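Local coordinates for diphthine synthase (Entamoeba histolytica, PDB 3I4T), which probably transfers methyl groups from S-adenosylmethionine during diphthamide biosynthesis on elongation factor 2, at residues C155-S158 / R162-S165; S165-I170 / L219-E224; I26-G29 / D35-V38; T56-C61 / A264-L269; L145-Q150 / Q275-E280. All blocks are in the same frame, centred on the assembly; numbering follows the deposited sequence.

The five contacts sample both halves of a two-domain protein of the tetrapyrrole methylase family: interaction 3 lies at the C-terminal end of strand 22-27 in the parallel-sheet domain, interactions 1, 2 and 5 in the mixed-sheet domain, and interaction 4 joins the two. Interactions 1 and 2 run on from one another, sharing Ser165, with centres 10 Å apart; Trp157 packs on Val221. Interaction 3 meets interaction 4 where Leu28 packs on Leu59 and Thr56, their centres 16 Å apart. Interaction 5 touches interaction 2 through Gln150 and Lys169, and, like interaction 3, borders the second subunit. In relatives the methyl donor binds in the cleft between the domains, which interaction 4 spans.

Interaction 1 of 5, residues C155-S158 / R162-S165; sequences CFWS and RPSS
Trp157 turns its indole beside its own backbone N, with CG opposite the carbonyl carbon (chi1 -80°), and Arg162 places its CG in the same sense; the ring is thereby laid beneath the backbone and first carbons of the arginine. The contact is a CH-pi one: Arg162 CA stands almost straight above the five-membered ring of Trp157, 3.4 Å from its centroid. Arg162 CB follows over the middle of the bicycle, and the extended chain carries CD to 3.6 Å from Trp157 CE3. The guanidinium continues past the rim near CZ3, its plane 77° from the indole plane, so the aliphatic part of the arginine covers the indole face and the charged end reaches a long, weak ion pair with Glu220. At the indole edge, Trp157 NE1 donates to Pro163 O over 2.8 Å, at an N-H...O angle of 156°. Pro163 CD lies 3.6 Å from Trp157 CD1, raised above the indole plane on the side Arg162 covers. A water accepts from Cys155 N at 2.9 Å and probably donates to Pro163 O. Gln217, Glu220 and Val221 of helix 211-225 touch the indole as well. The CH-pi contact and the indole N-H to carbonyl bond together close the base of the loop between strand 152-154 and helix 166-175, in the mixed-sheet domain of the tetrapyrrole methylase fold.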
# COMPACT_ATOMS: atom_id res chain seq x y z
N CYS A 155 -9.89 16.85 -8.95
CA CYS A 155 -9.20 18.14 -8.94
C CYS A 155 -10.14 19.29 -8.60
O CYS A 155 -11.36 19.18 -8.79
CB CYS A 155 -8.55 18.39 -10.31
SG CYS A 155 -7.20 17.22 -10.73
N PHE A 156 -9.57 20.39 -8.11
CA PHE A 156 -10.31 21.63 -7.93
C PHE A 156 -10.68 22.26 -9.27
O PHE A 156 -9.82 22.47 -10.12
CB PHE A 156 -9.50 22.66 -7.11
CG PHE A 156 -9.60 22.47 -5.62
CD1 PHE A 156 -10.82 22.62 -4.97
CD2 PHE A 156 -8.47 22.16 -4.87
CE1 PHE A 156 -10.92 22.45 -3.60
CE2 PHE A 156 -8.56 21.99 -3.50
CZ PHE A 156 -9.78 22.14 -2.86
N TRP A 157 -11.97 22.55 -9.45
CA TRP A 157 -12.44 23.22 -10.65
C TRP A 157 -12.15 24.71 -10.61
O TRP A 157 -12.18 25.32 -9.54
CB TRP A 157 -13.92 22.95 -10.86
CG TRP A 157 -14.19 21.60 -11.47
CD1 TRP A 157 -13.28 20.62 -11.74
CD2 TRP A 157 -15.47 21.09 -11.86
NE1 TRP A 157 -13.92 19.53 -12.29
CE2 TRP A 157 -15.26 19.79 -12.37
CE3 TRP A 157 -16.77 21.61 -11.84
CZ2 TRP A 157 -16.30 18.99 -12.85
CZ3 TRP A 157 -17.81 20.82 -12.32
CH2 TRP A 157 -17.57 19.52 -12.82
N SER A 158 -11.87 25.28 -11.78
CA SER A 158 -11.38 26.65 -11.89
C SER A 158 -11.82 27.27 -13.22
O SER A 158 -11.26 26.97 -14.27
CB SER A 158 -9.85 26.66 -11.75
OG SER A 158 -9.34 27.98 -11.65
N ARG A 162 -12.90 22.43 -15.94
CA ARG A 162 -13.74 21.54 -15.13
C ARG A 162 -13.50 20.08 -15.50
O ARG A 162 -14.42 19.42 -15.98
CB ARG A 162 -15.23 21.83 -15.34
CG ARG A 162 -15.71 23.27 -15.32
CD ARG A 162 -17.20 23.20 -15.04
NE ARG A 162 -18.01 24.27 -15.61
CZ ARG A 162 -19.20 24.63 -15.12
NH1 ARG A 162 -19.69 24.01 -14.04
NH2 ARG A 162 -19.91 25.61 -15.70
N PRO A 163 -12.28 19.56 -15.27
CA PRO A 163 -12.01 18.19 -15.74
C PRO A 163 -12.78 17.13 -14.97
O PRO A 163 -13.02 17.29 -13.78
CB PRO A 163 -10.51 18.03 -15.49
CG PRO A 163 -10.22 18.93 -14.35
CD PRO A 163 -11.13 20.12 -14.53
N SER A 164 -13.14 16.05 -15.67
CA SER A 164 -13.83 14.91 -15.07
C SER A 164 -13.36 13.57 -15.65
O SER A 164 -14.15 12.64 -15.79
CB SER A 164 -15.35 15.07 -15.21
OG SER A 164 -15.71 15.16 -16.58
N SER A 165 -12.06 13.50 -15.95
CA SER A 165 -11.40 12.30 -16.47
C SER A 165 -11.55 11.07 -15.59
O SER A 165 -11.56 9.95 -16.09
CB SER A 165 -9.91 12.56 -16.64
OG SER A 165 -9.64 12.94 -17.97
O HOH W 1 -11.43 16.95 -11.40

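Interaction 2 of 5, residues S165-I170 / L219-E224; sequences SYYPKI and LEVEKE
Tyr167 meets two consecutive residues of helix 211-225, Val221 with its ring and Glu222 with its hydroxyl. Its CG is swung opposite the backbone N (chi1 -180°), which sends the ring across to the other helix, where CD1 lies 3.4 Å from Val221 CG1. Beyond that, Tyr167 OH donates to Glu222 OE1 over 2.6 Å, approaching the oxygen from above the carboxylate plane. The bend at Glu222 chi2 folds the carboxylate back to reach the hydroxyl. Val221 is touched by both tyrosines, for its other methyl, CG2, stands 3.4 Å from Tyr166 OH. Two helices of the mixed-sheet domain thus pack nearly crosswise, with local axes 11.4 Å apart and a signed crossing angle of -80°, a distance that the long tyrosines bridge. In the second shell, Leu227 N bonds to Tyr167 OH, while Val229 N and Gly228 N bond to Glu222 OE1 and OE2, so the phenol and the carboxylate together bind backbone N-H groups of the loop that follows helix 211-225. Tyr166 OH finds its polar partner in Gln217 OE1, one turn before Val221 on helix 211-225, while its side chain leans on Val152 and Val154 of strand 152-154.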
# COMPACT_ATOMS: atom_id res chain seq x y z
N SER A 165 -12.06 13.50 -15.95
CA SER A 165 -11.40 12.30 -16.47
C SER A 165 -11.55 11.07 -15.59
O SER A 165 -11.56 9.95 -16.09
CB SER A 165 -9.91 12.56 -16.64
OG SER A 165 -9.64 12.94 -17.97
N TYR A 166 -11.64 11.27 -14.28
CA TYR A 166 -11.81 10.17 -13.35
C TYR A 166 -13.11 9.41 -13.59
O TYR A 166 -13.21 8.22 -13.25
CB TYR A 166 -11.81 10.72 -11.92
CG TYR A 166 -12.81 11.83 -11.67
CD1 TYR A 166 -14.15 11.54 -11.40
CD2 TYR A 166 -12.42 13.16 -11.69
CE1 TYR A 166 -15.07 12.56 -11.18
CE2 TYR A 166 -13.32 14.18 -11.46
CZ TYR A 166 -14.64 13.87 -11.20
OH TYR A 166 -15.53 14.90 -10.97
N TYR A 167 -14.10 10.09 -14.16
CA TYR A 167 -15.47 9.59 -14.25
C TYR A 167 -15.57 8.28 -15.04
O TYR A 167 -16.08 7.29 -14.49
CB TYR A 167 -16.45 10.67 -14.76
CG TYR A 167 -17.91 10.25 -14.88
CD1 TYR A 167 -18.74 10.20 -13.76
CD2 TYR A 167 -18.46 9.93 -16.11
CE1 TYR A 167 -20.08 9.83 -13.87
CE2 TYR A 167 -19.79 9.57 -16.23
CZ TYR A 167 -20.60 9.52 -15.10
OH TYR A 167 -21.93 9.16 -15.23
N PRO A 168 -15.07 8.26 -16.30
CA PRO A 168 -15.09 7.01 -17.06
C PRO A 168 -14.31 5.89 -16.38
O PRO A 168 -14.71 4.74 -16.49
CB PRO A 168 -14.42 7.38 -18.40
CG PRO A 168 -13.62 8.59 -18.09
CD PRO A 168 -14.44 9.34 -17.08
N LYS A 169 -13.21 6.21 -15.70
CA LYS A 169 -12.45 5.21 -14.94
C LYS A 169 -13.22 4.63 -13.74
O LYS A 169 -13.05 3.45 -13.41
CB LYS A 169 -11.11 5.77 -14.46
CG LYS A 169 -10.18 6.25 -15.57
CD LYS A 169 -8.90 6.85 -14.98
CE LYS A 169 -8.05 7.47 -16.09
NZ LYS A 169 -6.81 8.12 -15.58
N ILE A 170 -14.06 5.44 -13.09
CA ILE A 170 -14.93 4.92 -12.03
C ILE A 170 -15.97 3.96 -12.63
O ILE A 170 -16.29 2.93 -12.03
CB ILE A 170 -15.63 6.06 -11.21
CG1 ILE A 170 -14.60 6.96 -10.53
CG2 ILE A 170 -16.58 5.47 -10.17
CD1 ILE A 170 -15.18 8.17 -9.84
N LEU A 219 -21.48 14.45 -8.06
CA LEU A 219 -22.92 14.50 -8.31
C LEU A 219 -23.24 15.37 -9.52
O LEU A 219 -24.13 15.05 -10.30
CB LEU A 219 -23.67 14.98 -7.07
CG LEU A 219 -23.72 13.91 -5.97
CD1 LEU A 219 -24.37 14.42 -4.68
CD2 LEU A 219 -24.45 12.66 -6.47
N GLU A 220 -22.47 16.44 -9.69
CA GLU A 220 -22.66 17.35 -10.81
C GLU A 220 -22.21 16.74 -12.15
O GLU A 220 -22.83 16.98 -13.19
CB GLU A 220 -21.89 18.64 -10.53
CG GLU A 220 -22.33 19.82 -11.35
CD GLU A 220 -21.43 21.02 -11.12
OE1 GLU A 220 -21.33 21.48 -9.96
OE2 GLU A 220 -20.83 21.50 -12.10
N VAL A 221 -21.14 15.96 -12.11
CA VAL A 221 -20.64 15.24 -13.27
C VAL A 221 -21.63 14.15 -13.70
O VAL A 221 -21.87 13.98 -14.88
CB VAL A 221 -19.23 14.67 -12.98
CG1 VAL A 221 -18.82 13.63 -14.00
CG2 VAL A 221 -18.20 15.80 -12.91
N GLU A 222 -22.21 13.44 -12.74
CA GLU A 222 -23.19 12.41 -13.08
C GLU A 222 -24.42 13.06 -13.71
O GLU A 222 -24.97 12.53 -14.67
CB GLU A 222 -23.57 11.55 -11.86
CG GLU A 222 -24.74 10.56 -12.09
CD GLU A 222 -24.44 9.44 -13.10
OE1 GLU A 222 -23.36 8.81 -13.05
OE2 GLU A 222 -25.32 9.17 -13.95
N LYS A 223 -24.84 14.20 -13.18
CA LYS A 223 -25.97 14.92 -13.73
C LYS A 223 -25.70 15.33 -15.19
O LYS A 223 -26.57 15.20 -16.04
CB LYS A 223 -26.29 16.15 -12.87
CG LYS A 223 -27.56 16.89 -13.28
CD LYS A 223 -27.64 18.28 -12.66
CE LYS A 223 -28.45 19.20 -13.57
NZ LYS A 223 -28.84 20.50 -12.90
N GLU A 224 -24.48 15.80 -15.46
CA GLU A 224 -24.09 16.28 -16.79
C GLU A 224 -23.80 15.16 -17.78
O GLU A 224 -24.00 15.33 -18.97
CB GLU A 224 -22.88 17.22 -16.71
CG GLU A 224 -23.24 18.63 -16.20
CD GLU A 224 -22.02 19.50 -15.84
OE1 GLU A 224 -20.88 19.16 -16.26
OE2 GLU A 224 -22.21 20.52 -15.13

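Interaction 3 of 5, residues I26-G29 / D35-V38; sequences IGLG and DITV
Leu28 and Ile36 cross obliquely where the chain, having left strand 22-27, loops round and returns toward helix 38-46. They meet by their methyl ends, Leu28 CD2 lying 3.8 Å from Ile36 CD1. Ile36 manages this because its CG1 branch is set opposite the backbone N (chi1 -169°), which extends CD1 toward the leucine. Beside this apolar touch the two backbones come close without bonding directly. Leu28 O is 3.2 Å from Ile36 N, but the angle is too poor for a hydrogen bond, and Asp35 CB lies 3.3 Å from Leu28 O. Asp35 directs its beta carbon at the glycine that follows the leucine, with CB 4.0 Å from Gly29 CA. Gly29 has a positive phi and an extended psi, a backbone conformation suited to a residue without a side chain, and this allows the close approach. One polar link is a water, which donates to Gly27 O over 2.8 Å and accepts from Thr37 N over 2.9 Å. Asn131, just beyond strand 126-129, makes a second bridge, its ND2 bonding to both Gly27 O and Asp35 O. The glycine-rich turn after the first strand is a recognised feature of the tetrapyrrole methylase family. Thr37 occupies the N-cap of helix 38-46, its OG1 bonding to Gly40 N, while Asp35 OD1 forms a salt bridge with Arg39 of the second subunit. Strand 22-27 lies between strands 97-102 and 126-129 of the parallel sheet, and Tyr70 of helix 63-70 touches both Leu28 and Ile36.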
# COMPACT_ATOMS: atom_id res chain seq x y z
N ILE A 26 12.65 8.75 2.13
CA ILE A 26 12.13 8.07 3.31
C ILE A 26 10.65 8.37 3.57
O ILE A 26 10.27 9.53 3.74
CB ILE A 26 12.98 8.40 4.55
CG1 ILE A 26 14.47 8.15 4.27
CG2 ILE A 26 12.50 7.59 5.74
CD1 ILE A 26 15.42 9.01 5.09
N GLY A 27 9.84 7.30 3.63
CA GLY A 27 8.42 7.41 3.95
C GLY A 27 8.23 7.59 5.43
O GLY A 27 8.76 6.80 6.23
N LEU A 28 7.48 8.62 5.82
CA LEU A 28 7.29 8.94 7.24
C LEU A 28 6.11 8.24 7.90
O LEU A 28 5.97 8.27 9.13
CB LEU A 28 7.21 10.45 7.44
CG LEU A 28 8.49 11.25 7.14
CD1 LEU A 28 8.18 12.72 7.11
CD2 LEU A 28 9.62 10.96 8.12
N GLY A 29 5.26 7.60 7.11
CA GLY A 29 3.99 7.10 7.62
C GLY A 29 2.93 8.17 7.50
O GLY A 29 3.11 9.15 6.77
N ASP A 35 5.77 7.44 13.40
CA ASP A 35 5.43 6.51 12.32
C ASP A 35 6.56 6.21 11.34
O ASP A 35 6.43 5.35 10.48
CB ASP A 35 4.21 7.01 11.58
CG ASP A 35 2.93 6.80 12.35
OD1 ASP A 35 2.87 5.85 13.17
OD2 ASP A 35 1.99 7.58 12.14
N ILE A 36 7.66 6.94 11.47
CA ILE A 36 8.90 6.61 10.79
C ILE A 36 9.39 5.21 11.21
O ILE A 36 9.19 4.78 12.36
CB ILE A 36 9.98 7.68 11.11
CG1 ILE A 36 11.21 7.55 10.22
CG2 ILE A 36 10.37 7.63 12.58
CD1 ILE A 36 12.07 8.81 10.16
N THR A 37 10.01 4.48 10.29
CA THR A 37 10.63 3.21 10.65
C THR A 37 11.97 3.44 11.35
O THR A 37 12.57 4.51 11.21
CB THR A 37 10.84 2.30 9.43
OG1 THR A 37 11.75 2.94 8.52
CG2 THR A 37 9.48 2.01 8.74
N VAL A 38 12.42 2.43 12.10
CA VAL A 38 13.74 2.41 12.75
C VAL A 38 14.86 2.65 11.73
O VAL A 38 15.72 3.51 11.93
CB VAL A 38 13.97 1.09 13.53
CG1 VAL A 38 15.38 1.01 14.09
CG2 VAL A 38 12.95 0.96 14.68
O HOH W 2 10.55 5.06 7.49

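Interaction 4 of 5, residues T56-C61 / A264-L269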
# COMPACT_ATOMS: atom_id res chain seq x y z
N THR A 56 4.53 17.55 4.15
CA THR A 56 4.72 16.94 5.47
C THR A 56 4.15 17.77 6.63
O THR A 56 4.00 17.25 7.74
CB THR A 56 6.21 16.59 5.76
OG1 THR A 56 7.02 17.77 5.63
CG2 THR A 56 6.71 15.51 4.80
N ALA A 57 3.83 19.03 6.36
CA ALA A 57 3.17 19.89 7.35
C ALA A 57 1.83 19.31 7.85
O ALA A 57 1.37 19.65 8.95
CB ALA A 57 2.99 21.32 6.80
N ILE A 58 1.23 18.43 7.05
CA ILE A 58 -0.02 17.76 7.41
C ILE A 58 0.12 16.76 8.57
O ILE A 58 -0.85 16.47 9.26
CB ILE A 58 -0.72 17.09 6.18
CG1 ILE A 58 -2.21 16.86 6.45
CG2 ILE A 58 -0.02 15.80 5.75
CD1 ILE A 58 -2.99 18.13 6.79
N LEU A 59 1.34 16.25 8.79
CA LEU A 59 1.62 15.37 9.92
C LEU A 59 1.32 16.03 11.27
O LEU A 59 1.49 17.25 11.44
CB LEU A 59 3.06 14.86 9.88
CG LEU A 59 3.40 13.73 8.89
CD1 LEU A 59 4.89 13.42 8.92
CD2 LEU A 59 2.61 12.48 9.19
N GLN A 60 0.88 15.22 12.23
CA GLN A 60 0.44 15.72 13.52
C GLN A 60 1.59 15.77 14.53
O GLN A 60 1.58 15.12 15.59
CB GLN A 60 -0.80 14.95 14.01
CG GLN A 60 -1.98 15.04 13.01
CD GLN A 60 -3.34 14.66 13.61
OE1 GLN A 60 -3.66 15.04 14.74
NE2 GLN A 60 -4.13 13.92 12.85
N CYS A 61 2.60 16.56 14.16
CA CYS A 61 3.75 16.91 14.98
C CYS A 61 4.18 18.31 14.59
O CYS A 61 3.84 18.80 13.51
CB CYS A 61 4.92 15.97 14.67
SG CYS A 61 5.60 16.21 12.99
N ALA A 264 -10.62 18.21 9.96
CA ALA A 264 -9.40 18.59 9.26
C ALA A 264 -8.93 17.55 8.23
O ALA A 264 -9.18 16.35 8.40
CB ALA A 264 -8.31 18.86 10.27
N PRO A 265 -8.22 17.99 7.16
CA PRO A 265 -7.67 17.05 6.17
C PRO A 265 -6.65 16.13 6.84
O PRO A 265 -6.26 16.40 7.98
CB PRO A 265 -6.97 17.98 5.18
CG PRO A 265 -6.61 19.21 5.98
CD PRO A 265 -7.81 19.38 6.89
N MET A 266 -6.19 15.06 6.18
CA MET A 266 -6.47 14.73 4.78
C MET A 266 -7.76 13.92 4.65
O MET A 266 -8.07 13.11 5.53
CB MET A 266 -5.30 13.92 4.24
CG MET A 266 -5.11 13.94 2.72
SD MET A 266 -3.49 13.23 2.25
CE MET A 266 -2.37 14.47 2.95
N HIS A 267 -8.50 14.13 3.56
CA HIS A 267 -9.70 13.33 3.28
C HIS A 267 -9.54 12.50 2.00
O HIS A 267 -8.79 12.87 1.10
CB HIS A 267 -10.95 14.21 3.06
CG HIS A 267 -11.37 15.02 4.25
ND1 HIS A 267 -12.39 15.95 4.17
CD2 HIS A 267 -10.91 15.07 5.52
CE1 HIS A 267 -12.55 16.53 5.34
NE2 HIS A 267 -11.66 16.02 6.18
N CYS A 268 -10.27 11.38 1.95
CA CYS A 268 -10.48 10.64 0.71
C CYS A 268 -11.79 9.86 0.76
O CYS A 268 -12.40 9.71 1.82
CB CYS A 268 -9.32 9.69 0.41
SG CYS A 268 -9.16 8.36 1.59
N LEU A 269 -12.20 9.36 -0.41
CA LEU A 269 -13.48 8.71 -0.58
C LEU A 269 -13.30 7.32 -1.16
O LEU A 269 -12.45 7.10 -2.03
CB LEU A 269 -14.34 9.55 -1.54
CG LEU A 269 -15.79 9.14 -1.74
CD1 LEU A 269 -16.58 9.33 -0.46
CD2 LEU A 269 -16.40 9.95 -2.86
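Ile58 carries the apolar contacts, touching Pro265 with one branch and Met266 with the other. Its CD1 lies 3.9 Å from Pro265 CG, the two side chains meeting at a slant. The separate methyl, CG2, is 3.9 Å from Met266 CE, and here the side chains run at about a right angle. With CG1 opposite the backbone N (chi1 -159°), the isoleucine spreads its branches over both partners; the methionine turns its last methyl back at chi3 (-67°) to meet it. No hydrogen bond crosses between the segments. The polar bonds lie within each side or go to residues outside the contact. A bond from Leu59 N to Thr56 O, 3.0 Å long, closes the 3-10 turn that presents Ile58. On the other segment, His267 NE2 donates weakly to Ala264 O at 3.3 Å, and Arg241 NH1 also bonds to that carbonyl. The contact spans the two domains, whose intervening cleft holds the methyl donor in relatives. Residues 56-61 connect strand 49-52 of the parallel sheet to helix 63-70, residues 264-266 lead into strand 267-271 of the mixed sheet, and Tyr208 of strand 207-208 touches Ile58, Pro265 and Met266 together.

Interaction 5 of 5, residues L145-Q150 / Q275-E280; sequences LYRFGQ and QVDDPE
A salt-bridge network at the start of helix 278-284 gathers Asp277 and Glu280 round Arg147, tying the loop 145-150, ahead of strand 152-154, to this C-terminal helix. A bend at chi3 (51°) brings the arginine's guanidinium end-on to the Gln275 carbonyl, which it grips with both terminal nitrogens. Arg147 NH2 reaches Gln275 O over 2.9 Å, nearly along the C=O axis, and Arg147 NH1 shares the same oxygen at 3.0 Å; the acceptor lies in the guanidinium plane, so the double grip fixes the rotation of the group. The Gln275 amide lies nearly parallel to it, 9° apart, with OE1 over its face and bonded to Asn177. Arg147 NH1 also forms two salt bridges, one to Glu280 OE1 at 3.0 Å and a weak one to Asp277 OD2 at 3.3 Å. The two acids would favour the positive charge of the arginine. Asn177 O takes a further bond from Arg147 NH2, and Glu280 OE2 bonds to Gln144 N and His179 NE2. Glu280 OE1, through the lone pair turned away from OE2, also receives Asp277 N at 3.0 Å. This N3 side-chain to N-cap N-H bond is one half of a capping box; the return bond from the Asp277 side chain is not made.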
# COMPACT_ATOMS: atom_id res chain seq x y z
N LEU A 145 -8.88 -4.98 -0.06
CA LEU A 145 -7.91 -4.29 -0.91
C LEU A 145 -7.61 -4.94 -2.27
O LEU A 145 -7.25 -4.24 -3.23
CB LEU A 145 -6.60 -4.10 -0.14
CG LEU A 145 -6.65 -3.25 1.13
CD1 LEU A 145 -5.29 -3.24 1.81
CD2 LEU A 145 -7.17 -1.80 0.87
N TYR A 146 -7.74 -6.27 -2.37
CA TYR A 146 -7.55 -6.94 -3.66
C TYR A 146 -8.65 -6.57 -4.62
O TYR A 146 -8.47 -6.62 -5.83
CB TYR A 146 -7.51 -8.46 -3.52
CG TYR A 146 -6.40 -8.99 -2.66
CD1 TYR A 146 -5.31 -8.18 -2.30
CD2 TYR A 146 -6.43 -10.32 -2.20
CE1 TYR A 146 -4.29 -8.68 -1.49
CE2 TYR A 146 -5.41 -10.82 -1.40
CZ TYR A 146 -4.35 -10.00 -1.05
OH TYR A 146 -3.34 -10.50 -0.26
N ARG A 147 -9.80 -6.18 -4.08
CA ARG A 147 -10.93 -5.79 -4.92
C ARG A 147 -10.88 -4.34 -5.42
O ARG A 147 -11.76 -3.93 -6.15
CB ARG A 147 -12.25 -6.10 -4.22
CG ARG A 147 -12.47 -7.60 -3.93
CD ARG A 147 -13.92 -7.89 -3.60
NE ARG A 147 -14.78 -7.31 -4.62
CZ ARG A 147 -16.08 -7.05 -4.48
NH1 ARG A 147 -16.72 -7.32 -3.34
NH2 ARG A 147 -16.75 -6.52 -5.49
N PHE A 148 -9.86 -3.57 -5.05
CA PHE A 148 -9.70 -2.20 -5.57
C PHE A 148 -9.19 -2.18 -7.01
O PHE A 148 -8.17 -2.81 -7.33
CB PHE A 148 -8.83 -1.34 -4.64
CG PHE A 148 -9.61 -0.73 -3.51
CD1 PHE A 148 -9.94 -1.48 -2.38
CD2 PHE A 148 -10.09 0.57 -3.60
CE1 PHE A 148 -10.70 -0.94 -1.35
CE2 PHE A 148 -10.85 1.12 -2.58
CZ PHE A 148 -11.16 0.36 -1.45
N GLY A 149 -9.92 -1.47 -7.86
CA GLY A 149 -9.55 -1.25 -9.26
C GLY A 149 -8.57 -0.10 -9.30
O GLY A 149 -7.86 0.13 -8.30
N GLN A 150 -8.53 0.65 -10.41
CA GLN A 150 -7.58 1.76 -10.50
C GLN A 150 -7.97 2.98 -9.65
O GLN A 150 -9.16 3.27 -9.45
CB GLN A 150 -7.25 2.13 -11.95
CG GLN A 150 -8.19 3.06 -12.69
CD GLN A 150 -7.80 3.21 -14.17
OE1 GLN A 150 -6.70 3.67 -14.50
NE2 GLN A 150 -8.71 2.81 -15.06
N GLN A 275 -21.39 -4.85 -5.98
CA GLN A 275 -21.61 -5.88 -4.96
C GLN A 275 -20.52 -5.96 -3.92
O GLN A 275 -19.32 -6.05 -4.21
CB GLN A 275 -21.98 -7.27 -5.53
CG GLN A 275 -20.91 -8.04 -6.20
CD GLN A 275 -20.01 -8.85 -5.25
OE1 GLN A 275 -18.87 -9.15 -5.60
NE2 GLN A 275 -20.52 -9.20 -4.07
N VAL A 276 -20.97 -5.91 -2.68
CA VAL A 276 -20.10 -5.89 -1.54
C VAL A 276 -20.32 -7.21 -0.85
O VAL A 276 -21.45 -7.62 -0.65
CB VAL A 276 -20.45 -4.70 -0.62
CG1 VAL A 276 -19.51 -4.64 0.56
CG2 VAL A 276 -20.43 -3.40 -1.42
N ASP A 277 -19.23 -7.89 -0.53
CA ASP A 277 -19.31 -9.15 0.19
C ASP A 277 -19.91 -8.93 1.58
O ASP A 277 -19.72 -7.88 2.18
CB ASP A 277 -17.91 -9.79 0.29
CG ASP A 277 -17.32 -10.18 -1.08
OD1 ASP A 277 -18.01 -10.83 -1.89
OD2 ASP A 277 -16.16 -9.86 -1.36
N ASP A 278 -20.65 -9.92 2.07
CA ASP A 278 -21.18 -9.91 3.44
C ASP A 278 -20.11 -9.59 4.48
O ASP A 278 -20.35 -8.76 5.35
CB ASP A 278 -21.84 -11.24 3.80
CG ASP A 278 -23.17 -11.46 3.10
OD1 ASP A 278 -23.65 -10.57 2.34
OD2 ASP A 278 -23.75 -12.55 3.34
N PRO A 279 -18.93 -10.25 4.41
CA PRO A 279 -17.95 -9.87 5.44
C PRO A 279 -17.52 -8.40 5.37
O PRO A 279 -17.25 -7.80 6.40
CB PRO A 279 -16.77 -10.82 5.17
CG PRO A 279 -17.39 -12.00 4.43
CD PRO A 279 -18.47 -11.39 3.59
N GLU A 280 -17.49 -7.83 4.17
CA GLU A 280 -17.15 -6.41 3.98
C GLU A 280 -18.24 -5.51 4.55
O GLU A 280 -17.95 -4.54 5.24
CB GLU A 280 -16.93 -6.09 2.49
CG GLU A 280 -15.72 -6.77 1.81
CD GLU A 280 -15.60 -6.38 0.33
OE1 GLU A 280 -16.51 -6.72 -0.45
OE2 GLU A 280 -14.60 -5.72 -0.05